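Tapirin (Caldicellulosiruptor hydrothermalis, PDB 6N2C) probably binds cellulose through its zinc-containing beta-helical C-terminal domain, helping the extremely thermophilic bacterium adhere to plant biomass. Local coordinates at residues Asn198-Thr203 / Leu548-Val553; Asp224-Ala229 / Gly243-Val248; Val512-Ile517 / Asn529-Val534. All coordinates share one frame; numbering follows the deposited sequence.

Interaction 1: Asn198-Thr203 / Leu548-Val553; sequences NNITVT and LNIEYV. With ZN (zinc ion), chain C.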
loop_
_atom_site.group_PDB
_atom_site.type_symbol
_atom_site.label_atom_id
_atom_site.label_comp_id
_atom_site.label_asym_id
_atom_site.label_seq_id
_atom_site.Cartn_x
_atom_site.Cartn_y
_atom_site.Cartn_z
ATOM N N ASN A 198 10.979 12.565 -12.253
ATOM C CA ASN A 198 12.082 12.247 -11.367
ATOM C C ASN A 198 12.298 13.330 -10.305
ATOM O O ASN A 198 12.135 14.526 -10.570
ATOM C CB ASN A 198 13.420 12.099 -12.139
ATOM C CG ASN A 198 13.337 11.128 -13.292
ATOM O OD1 ASN A 198 13.096 11.522 -14.405
ATOM N ND2 ASN A 198 13.525 9.803 -13.000
ATOM N N ASN A 199 12.728 12.892 -9.128
ATOM C CA ASN A 199 13.075 13.770 -8.003
ATOM C C ASN A 199 11.959 14.759 -7.589
ATOM O O ASN A 199 12.203 15.964 -7.469
ATOM C CB ASN A 199 14.363 14.477 -8.331
ATOM C CG ASN A 199 15.411 13.471 -8.734
ATOM O OD1 ASN A 199 15.658 12.518 -7.975
ATOM N ND2 ASN A 199 15.996 13.637 -9.885
ATOM N N ILE A 200 10.727 14.243 -7.483
ATOM C CA ILE A 200 9.614 15.038 -6.946
ATOM C C ILE A 200 9.485 14.655 -5.503
ATOM O O ILE A 200 9.524 13.469 -5.186
ATOM C CB ILE A 200 8.318 14.910 -7.812
ATOM C CG1 ILE A 200 8.675 15.477 -9.243
ATOM C CG2 ILE A 200 7.132 15.665 -7.153
ATOM C CD1 ILE A 200 7.585 15.642 -10.272
ATOM N N THR A 201 9.323 15.648 -4.617
ATOM C CA THR A 201 9.018 15.430 -3.212
ATOM C C THR A 201 7.642 16.014 -2.951
ATOM O O THR A 201 7.421 17.174 -3.271
ATOM C CB THR A 201 10.039 16.106 -2.325
ATOM O OG1 THR A 201 11.365 15.569 -2.593
ATOM C CG2 THR A 201 9.766 15.890 -0.908
ATOM N N VAL A 202 6.743 15.192 -2.465
ATOM C CA VAL A 202 5.327 15.585 -2.203
ATOM C C VAL A 202 5.122 15.499 -0.692
ATOM O O VAL A 202 5.305 14.449 -0.114
ATOM C CB VAL A 202 4.347 14.660 -2.903
ATOM C CG1 VAL A 202 2.897 14.990 -2.547
ATOM C CG2 VAL A 202 4.540 14.670 -4.402
ATOM N N THR A 203 4.583 16.588 -0.074
ATOM C CA THR A 203 4.100 16.612 1.285
ATOM C C THR A 203 2.615 16.946 1.173
ATOM O O THR A 203 2.285 17.985 0.619
ATOM C CB THR A 203 4.841 17.630 2.141
ATOM O OG1 THR A 203 6.273 17.426 2.057
ATOM C CG2 THR A 203 4.432 17.516 3.618
ATOM N N LEU A 548 11.223 18.968 -8.180
ATOM C CA LEU A 548 10.088 19.831 -7.769
ATOM C C LEU A 548 9.663 19.398 -6.379
ATOM O O LEU A 548 9.494 18.176 -6.089
ATOM C CB LEU A 548 8.984 19.667 -8.819
ATOM C CG LEU A 548 7.543 20.061 -8.366
ATOM C CD1 LEU A 548 7.497 21.561 -8.210
ATOM C CD2 LEU A 548 6.560 19.697 -9.456
ATOM N N ASN A 549 9.444 20.391 -5.464
ATOM C CA ASN A 549 8.895 20.134 -4.150
ATOM C C ASN A 549 7.417 20.683 -4.214
ATOM O O ASN A 549 7.209 21.828 -4.597
ATOM C CB ASN A 549 9.609 20.940 -3.106
ATOM C CG ASN A 549 10.997 20.476 -2.872
ATOM O OD1 ASN A 549 11.229 19.288 -2.532
ATOM N ND2 ASN A 549 11.974 21.400 -3.058
ATOM N N ILE A 550 6.479 19.813 -3.809
ATOM C CA ILE A 550 5.030 20.056 -3.775
ATOM C C ILE A 550 4.657 20.000 -2.333
ATOM O O ILE A 550 4.916 19.016 -1.627
ATOM C CB ILE A 550 4.207 19.015 -4.612
ATOM C CG1 ILE A 550 4.638 19.100 -6.072
ATOM C CG2 ILE A 550 2.689 19.317 -4.522
ATOM C CD1 ILE A 550 4.226 17.965 -6.910
ATOM N N GLU A 551 3.997 21.051 -1.836
ATOM C CA GLU A 551 3.460 20.990 -0.490
ATOM C C GLU A 551 1.966 21.453 -0.499
ATOM O O GLU A 551 1.655 22.463 -1.084
ATOM C CB GLU A 551 4.205 21.955 0.424
ATOM C CG GLU A 551 5.660 21.563 0.855
ATOM C CD GLU A 551 6.717 21.860 -0.209
ATOM O OE1 GLU A 551 6.780 23.014 -0.676
ATOM O OE2 GLU A 551 7.485 20.943 -0.634
ATOM N N TYR A 552 1.157 20.655 0.131
ATOM C CA TYR A 552 -0.259 20.984 0.314
ATOM C C TYR A 552 -0.361 22.261 1.187
ATOM O O TYR A 552 0.240 22.332 2.322
ATOM C CB TYR A 552 -0.947 19.860 1.038
ATOM C CG TYR A 552 -2.340 20.159 1.617
ATOM C CD1 TYR A 552 -3.423 20.300 0.785
ATOM C CD2 TYR A 552 -2.535 20.424 2.990
ATOM C CE1 TYR A 552 -4.669 20.564 1.310
ATOM C CE2 TYR A 552 -3.797 20.710 3.494
ATOM C CZ TYR A 552 -4.875 20.681 2.650
ATOM O OH TYR A 552 -6.132 21.013 3.127
ATOM N N VAL A 553 -1.224 23.142 0.750
ATOM C CA VAL A 553 -1.736 24.190 1.577
ATOM C C VAL A 553 -3.267 24.187 1.365
ATOM O O VAL A 553 -3.715 24.146 0.226
ATOM C CB VAL A 553 -1.181 25.557 1.138
ATOM C CG1 VAL A 553 -1.909 26.790 1.789
ATOM C CG2 VAL A 553 0.311 25.621 1.362
HETATM ZN ZN ZN C . 6.407 24.903 -0.238
HETATM O O HOH W 1 12.634 17.234 -4.808
HETATM O O HOH W 2 7.278 18.362 -0.351
#
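Thr201 and Asn549 lie side by side on one face of a parallel strand pair, pointing the same way, and the amide oxygen OD1 of Asn549 comes within 3.4 Å of Thr201 CB. A water sits between the two polar ends: it donates to the backbone O of Asn199, exchanges a hydrogen bond of undecided direction with Thr201 OG1, and reaches Asn549 OD1 only weakly. On the reverse face Ile550 carries the apolar contact. With its CG1 anti to the carbonyl carbon (chi1 -61°) and the chain extended beyond, its CD1, in the conformer described, arrives 3.7 Å from Ile200 CG2 and also meets Val202 CG2. Ile200 and Ile550 cross at a slant, whereas Val202 runs alongside Ile550; Phe543 of strand 541-543 packs on Ile200, Leu548 and Ile550 from within the coil. The strand axes, 4.7 Å apart and 9° from parallel, mark adjacent rungs of a parallel beta-helix, here joining residues far apart in sequence; the register pairs Ile200 with Leu548, Thr201 with Asn549, Val202 with Ile550 and Thr203 with Glu551. The backbone ladder alternates between strands: Thr201 N to Leu548 O, Ile550 N to Thr201 O, Thr203 N to Ile550 O and Tyr552 N to Thr203 O, each 2.9 Å long. Farther along the polar face, Thr203 CB lies 4.2 Å from Glu551 CG. A bend of the Glu551 chain at chi2 (80°) brings its carboxylate to the metal. OE1 binds zinc at 2.0 Å, while OE2 lies 2.6 Å from a second water that also contacts Thr203 OG1 and Ile550 O. His530 and Asp532 supply the other protein ligands of the metal, and Thr203 OG1 is hydrogen-bonded to Tyr225 OH.

Interaction 2: Asp224-Ala229 / Gly243-Val248; sequences DYTIKA and GNNKVV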
loop_
_atom_site.group_PDB
_atom_site.type_symbol
_atom_site.label_atom_id
_atom_site.label_comp_id
_atom_site.label_asym_id
_atom_site.label_seq_id
_atom_site.Cartn_x
_atom_site.Cartn_y
_atom_site.Cartn_z
ATOM N N ASP A 224 14.178 13.757 2.587
ATOM C CA ASP A 224 13.964 12.522 3.333
ATOM C C ASP A 224 12.952 11.549 2.603
ATOM O O ASP A 224 13.110 10.338 2.638
ATOM C CB ASP A 224 13.401 12.916 4.728
ATOM C CG ASP A 224 12.991 11.718 5.604
ATOM O OD1 ASP A 224 12.634 10.600 5.114
ATOM O OD2 ASP A 224 13.001 11.925 6.835
ATOM N N TYR A 225 11.919 12.074 1.968
ATOM C CA TYR A 225 10.876 11.177 1.447
ATOM C C TYR A 225 10.545 11.684 0.113
ATOM O O TYR A 225 10.829 12.842 -0.234
ATOM C CB TYR A 225 9.662 11.103 2.385
ATOM C CG TYR A 225 9.114 12.457 2.725
ATOM C CD1 TYR A 225 8.340 13.139 1.839
ATOM C CD2 TYR A 225 9.314 12.985 3.992
ATOM C CE1 TYR A 225 7.808 14.392 2.146
ATOM C CE2 TYR A 225 8.826 14.233 4.343
ATOM C CZ TYR A 225 8.058 14.929 3.447
ATOM O OH TYR A 225 7.585 16.187 3.776
ATOM N N THR A 226 10.009 10.804 -0.687
ATOM C CA THR A 226 9.382 11.116 -1.929
ATOM C C THR A 226 7.939 11.611 -1.702
ATOM O O THR A 226 7.492 12.588 -2.344
ATOM C CB THR A 226 9.362 9.898 -2.823
ATOM O OG1 THR A 226 10.733 9.402 -2.893
ATOM C CG2 THR A 226 8.894 10.248 -4.162
ATOM N N ILE A 227 7.150 10.818 -0.985
ATOM C CA ILE A 227 5.756 11.247 -0.675
ATOM C C ILE A 227 5.563 11.014 0.813
ATOM O O ILE A 227 5.834 9.936 1.332
ATOM C CB ILE A 227 4.713 10.411 -1.409
ATOM C CG1 ILE A 227 4.858 10.591 -2.902
ATOM C CG2 ILE A 227 3.320 10.796 -0.951
ATOM C CD1 ILE A 227 3.815 9.706 -3.649
ATOM N N LYS A 228 5.023 12.035 1.489
ATOM C CA LYS A 228 4.526 11.920 2.822
ATOM C C LYS A 228 3.015 12.334 2.764
ATOM O O LYS A 228 2.715 13.394 2.254
ATOM C CB LYS A 228 5.286 12.800 3.778
ATOM C CG LYS A 228 4.742 12.642 5.184
ATOM C CD LYS A 228 5.468 13.587 6.136
ATOM C CE LYS A 228 4.919 13.516 7.556
ATOM N NZ LYS A 228 5.054 12.122 8.147
ATOM N N ALA A 229 2.161 11.465 3.231
ATOM C CA ALA A 229 0.687 11.673 3.146
ATOM C C ALA A 229 -0.003 11.108 4.324
ATOM O O ALA A 229 0.447 10.156 4.919
ATOM C CB ALA A 229 0.197 10.977 1.888
ATOM N N GLY A 243 11.995 3.570 -8.226
ATOM C CA GLY A 243 13.328 3.306 -7.676
ATOM C C GLY A 243 13.854 4.328 -6.732
ATOM O O GLY A 243 13.737 5.532 -7.001
ATOM N N ASN A 244 14.369 3.858 -5.587
ATOM C CA ASN A 244 14.876 4.734 -4.555
ATOM C C ASN A 244 13.812 5.764 -4.036
ATOM O O ASN A 244 14.176 6.838 -3.519
ATOM C CB ASN A 244 16.127 5.451 -5.016
ATOM C CG ASN A 244 16.918 6.009 -3.894
ATOM O OD1 ASN A 244 17.146 5.373 -2.863
ATOM N ND2 ASN A 244 17.395 7.222 -4.105
ATOM N N ASN A 245 12.542 5.367 -4.133
ATOM C CA ASN A 245 11.412 6.235 -3.670
ATOM C C ASN A 245 11.105 5.838 -2.263
ATOM O O ASN A 245 11.036 4.583 -1.921
ATOM C CB ASN A 245 10.187 5.994 -4.479
ATOM C CG ASN A 245 10.378 6.237 -5.972
ATOM O OD1 ASN A 245 9.939 5.426 -6.758
ATOM N ND2 ASN A 245 10.941 7.376 -6.376
ATOM N N LYS A 246 10.820 6.839 -1.411
ATOM C CA LYS A 246 10.512 6.597 0.004
ATOM C C LYS A 246 9.126 7.216 0.314
ATOM O O LYS A 246 8.994 8.452 0.298
ATOM C CB LYS A 246 11.580 7.162 0.925
ATOM C CG LYS A 246 13.057 6.974 0.481
ATOM C CD LYS A 246 13.528 5.558 0.422
ATOM C CE LYS A 246 14.965 5.504 -0.090
ATOM N NZ LYS A 246 15.545 4.164 0.197
ATOM N N VAL A 247 8.156 6.369 0.611
ATOM C CA VAL A 247 6.707 6.782 0.711
ATOM C C VAL A 247 6.293 6.491 2.133
ATOM O O VAL A 247 6.515 5.392 2.638
ATOM C CB VAL A 247 5.852 6.039 -0.274
ATOM C CG1 VAL A 247 4.342 6.327 -0.066
ATOM C CG2 VAL A 247 6.217 6.445 -1.699
ATOM N N VAL A 248 5.620 7.465 2.791
ATOM C CA VAL A 248 5.178 7.322 4.152
ATOM C C VAL A 248 3.678 7.722 4.148
ATOM O O VAL A 248 3.396 8.858 3.763
ATOM C CB VAL A 248 5.917 8.300 5.129
ATOM C CG1 VAL A 248 5.443 8.026 6.549
ATOM C CG2 VAL A 248 7.422 8.030 5.067
#
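Thr226 meets Lys246 through both backbone and side chain. From Thr226 CB, which sits 3.5 Å from Lys246 O, the two branches part: OG1 stands beside the backbone N (chi1 -53°) and turns to the Lys246 backbone, which leaves CG2 anti to that N and 4.2 Å from Asn245 ND2. OG1 accepts the N-H of Lys246 at 3.0 Å in a fairly straight bond, 165° at the hydrogen, and also lies against Asn245 CA. Its other polar partner is the carboxylate oxygen OD2 of Asp218, which also receives a hydrogen bond from Asn245 ND2. The threonine hydroxyl thus stands in for a backbone acceptor just before the regular strand begins. Two N-H groups grip Lys246 O: that of Thr226, 2.7 Å away, lies in the carbonyl plane on a lone pair, whereas that of Ile227, at 3.3 Å, is tilted from this plane.

Beyond this irregular entry, strands 227-229 and 246-248 become adjacent rungs of a parallel beta-helix, their axes 4.8 Å apart and within 2° of parallel. Val248 N donates to Ile227 O, and Ala229 N to Val248 O, both nearly collinear with the accepting carbonyl. Ile227 packs beside Val247 on one face, its CB 4.3 Å from Val247 CG2. Around the opening turn, Tyr225 CB rests 3.4 Å from Lys246 O, while the ring swings away and receives Lys228 CB over one face near its rim. In the Lys246 conformer given here, CB and CG run past Asp224 O at van der Waals range before the chain bends away toward Asn265 O, the hydrogen-bond acceptor of NZ.

Interaction 3: Val512-Ile517 / Asn529-Val534; sequences VQIFVI and NHLDGV. With ZN (zinc ion), chain C.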
loop_
_atom_site.group_PDB
_atom_site.type_symbol
_atom_site.label_atom_id
_atom_site.label_comp_id
_atom_site.label_asym_id
_atom_site.label_seq_id
_atom_site.Cartn_x
_atom_site.Cartn_y
_atom_site.Cartn_z
ATOM N N VAL A 512 4.245 32.310 -4.767
ATOM C CA VAL A 512 2.872 32.398 -4.384
ATOM C C VAL A 512 2.207 31.050 -4.508
ATOM O O VAL A 512 2.577 30.210 -5.348
ATOM C CB VAL A 512 2.108 33.417 -5.221
ATOM C CG1 VAL A 512 2.812 34.783 -5.100
ATOM C CG2 VAL A 512 1.979 33.040 -6.682
ATOM N N GLN A 513 1.175 30.902 -3.741
ATOM C CA GLN A 513 0.424 29.677 -3.753
ATOM C C GLN A 513 -0.411 29.577 -4.974
ATOM O O GLN A 513 -0.873 30.557 -5.499
ATOM C CB GLN A 513 -0.393 29.519 -2.495
ATOM C CG GLN A 513 0.344 29.672 -1.131
ATOM C CD GLN A 513 -0.500 29.844 0.090
ATOM O OE1 GLN A 513 -1.729 30.049 -0.020
ATOM N NE2 GLN A 513 0.131 29.849 1.286
ATOM N N ILE A 514 -0.660 28.316 -5.386
ATOM C CA ILE A 514 -1.358 28.034 -6.630
ATOM C C ILE A 514 -2.447 27.027 -6.337
ATOM O O ILE A 514 -2.158 25.962 -5.822
ATOM C CB ILE A 514 -0.396 27.505 -7.710
ATOM C CG1 ILE A 514 0.691 28.522 -8.112
ATOM C CG2 ILE A 514 -1.149 27.045 -8.940
ATOM C CD1 ILE A 514 0.131 29.682 -8.806
ATOM N N PHE A 515 -3.684 27.352 -6.724
ATOM C CA PHE A 515 -4.807 26.439 -6.520
ATOM C C PHE A 515 -5.526 26.254 -7.857
ATOM O O PHE A 515 -6.087 27.220 -8.400
ATOM C CB PHE A 515 -5.759 27.021 -5.448
ATOM C CG PHE A 515 -5.094 27.235 -4.166
ATOM C CD1 PHE A 515 -4.937 26.231 -3.241
ATOM C CD2 PHE A 515 -4.513 28.502 -3.883
ATOM C CE1 PHE A 515 -4.283 26.440 -2.033
ATOM C CE2 PHE A 515 -3.844 28.678 -2.719
ATOM C CZ PHE A 515 -3.760 27.703 -1.792
ATOM N N VAL A 516 -5.508 25.025 -8.361
ATOM C CA VAL A 516 -6.125 24.666 -9.648
ATOM C C VAL A 516 -7.167 23.600 -9.489
ATOM O O VAL A 516 -6.905 22.534 -8.921
ATOM C CB VAL A 516 -5.057 24.276 -10.679
ATOM C CG1 VAL A 516 -5.727 23.991 -12.009
ATOM C CG2 VAL A 516 -4.054 25.348 -10.866
ATOM N N ILE A 517 -8.398 23.871 -9.961
ATOM C CA ILE A 517 -9.461 22.913 -9.948
ATOM C C ILE A 517 -10.044 22.881 -11.357
ATOM O O ILE A 517 -10.614 23.926 -11.772
ATOM C CB ILE A 517 -10.550 23.245 -8.948
ATOM C CG1 ILE A 517 -9.984 23.363 -7.502
ATOM C CG2 ILE A 517 -11.616 22.117 -8.974
ATOM C CD1 ILE A 517 -9.535 24.787 -7.174
ATOM N N ASN A 529 9.707 24.426 -9.809
ATOM C CA ASN A 529 10.436 23.711 -8.815
ATOM C C ASN A 529 9.863 23.761 -7.399
ATOM O O ASN A 529 10.325 23.036 -6.532
ATOM C CB ASN A 529 11.870 24.168 -8.814
ATOM C CG ASN A 529 12.032 25.612 -8.349
ATOM O OD1 ASN A 529 11.122 26.249 -7.833
ATOM N ND2 ASN A 529 13.202 26.140 -8.577
ATOM N N HIS A 530 8.866 24.626 -7.149
ATOM C CA HIS A 530 8.286 24.697 -5.827
ATOM C C HIS A 530 6.834 25.112 -5.996
ATOM O O HIS A 530 6.547 26.196 -6.490
ATOM C CB HIS A 530 9.031 25.747 -4.974
ATOM C CG HIS A 530 8.491 25.904 -3.565
ATOM N ND1 HIS A 530 8.643 27.066 -2.833
ATOM C CD2 HIS A 530 7.794 25.061 -2.777
ATOM C CE1 HIS A 530 8.031 26.916 -1.663
ATOM N NE2 HIS A 530 7.516 25.692 -1.600
ATOM N N LEU A 531 5.935 24.251 -5.561
ATOM C CA LEU A 531 4.502 24.541 -5.607
ATOM C C LEU A 531 3.838 24.269 -4.269
ATOM O O LEU A 531 3.835 23.113 -3.779
ATOM C CB LEU A 531 3.816 23.695 -6.698
ATOM C CG LEU A 531 4.001 24.122 -8.138
ATOM C CD1 LEU A 531 3.652 22.972 -9.096
ATOM C CD2 LEU A 531 3.098 25.326 -8.423
ATOM N N ASP A 532 3.171 25.305 -3.723
ATOM C CA ASP A 532 2.386 25.185 -2.505
ATOM C C ASP A 532 0.954 25.416 -2.915
ATOM O O ASP A 532 0.658 26.440 -3.547
ATOM C CB ASP A 532 2.742 26.313 -1.533
ATOM C CG ASP A 532 4.086 26.120 -0.861
ATOM O OD1 ASP A 532 4.495 24.960 -0.772
ATOM O OD2 ASP A 532 4.615 27.072 -0.385
ATOM N N GLY A 533 0.089 24.489 -2.567
ATOM C CA GLY A 533 -1.290 24.622 -2.914
ATOM C C GLY A 533 -1.935 23.302 -3.185
ATOM O O GLY A 533 -1.742 22.338 -2.402
ATOM N N VAL A 534 -2.850 23.295 -4.184
ATOM C CA VAL A 534 -3.690 22.123 -4.418
ATOM C C VAL A 534 -3.811 22.033 -5.968
ATOM O O VAL A 534 -3.992 23.053 -6.665
ATOM C CB VAL A 534 -5.092 22.283 -3.743
ATOM C CG1 VAL A 534 -6.103 21.386 -4.225
ATOM C CG2 VAL A 534 -5.042 22.377 -2.235
HETATM ZN ZN ZN C . 6.407 24.903 -0.238
HETATM O O HOH W 3 3.101 28.867 1.189
#
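The zinc site of the beta-helical domain stands at one end of this contact, where His530 and Asp532 project from the same face of strand 530-532 and Gln513 of the neighbouring segment borders the aspartate. His530 NE2 binds the metal at 1.9 Å and Asp532 OD1 at 2.0 Å; Glu551 supplies the third protein ligand. Gln513 CG approaches Asp532 CB at 4.1 Å, with the amide and carboxylate planes 75° apart, and their polar ends meet through a water that accepts from Gln513 NE2 and donates to Asp532 OD2. This second-shell link should help to fix the carboxylate's rotation. Three backbone bonds join the segments: Ile514 N to Asp532 O at 2.9 Å, Val534 N to Ile514 O, and Val516 N to Val534 O, the last nearly straight at 172°. Between them the chain turns a corner at Gly533, whose backbone angles call for glycine because they leave no room for a CB beside the carbonyl O of Asp532; a CB would also clash with Ile514 O. The Phe515 ring occupies this corner: CE1 lies 3.6 Å from Gly533 CA, CD1 is 4.0 Å from Val534 CB, and Val534 CG2 meets the ring edge in its plane. An alanine at Phe515 is likely to open a gap beside Gly533 and leave Val534 without its aromatic neighbour. On another side of the corner, Ile514 CG1 touches Leu531 CD2 in one of the two leucine conformers. Helix 494-500 covers this aliphatic pair through Ile499 and Phe500, while Leu559 of helix 557-565 packs on Phe515, and strand 483-488 flanks strand 513-518, with Tyr483 and Ser485 touching the same ring.

Interactions 1 and 3 build the zinc site together: Glu551 comes from the first and His530 with Asp532 from the third, and Glu551 OE1 lies 2.9 Å from His530 NE2 around the shared metal. Their strands are adjacent, with Glu551 N 2.8 Å from Leu531 O and Asn549 O 2.9 Å from Leu531 N. Interaction 2 continues the same ladder on the other flank of interaction 1, through Val202 N to Thr226 O at 2.7 Å and Thr203 OG1 to Tyr225 OH at 2.5 Å. Its Tyr225 side chain is about 10 Å from zinc. Interactions 2 and 3 do not touch; their centres are about 20 Å apart, with interaction 1 bridging them.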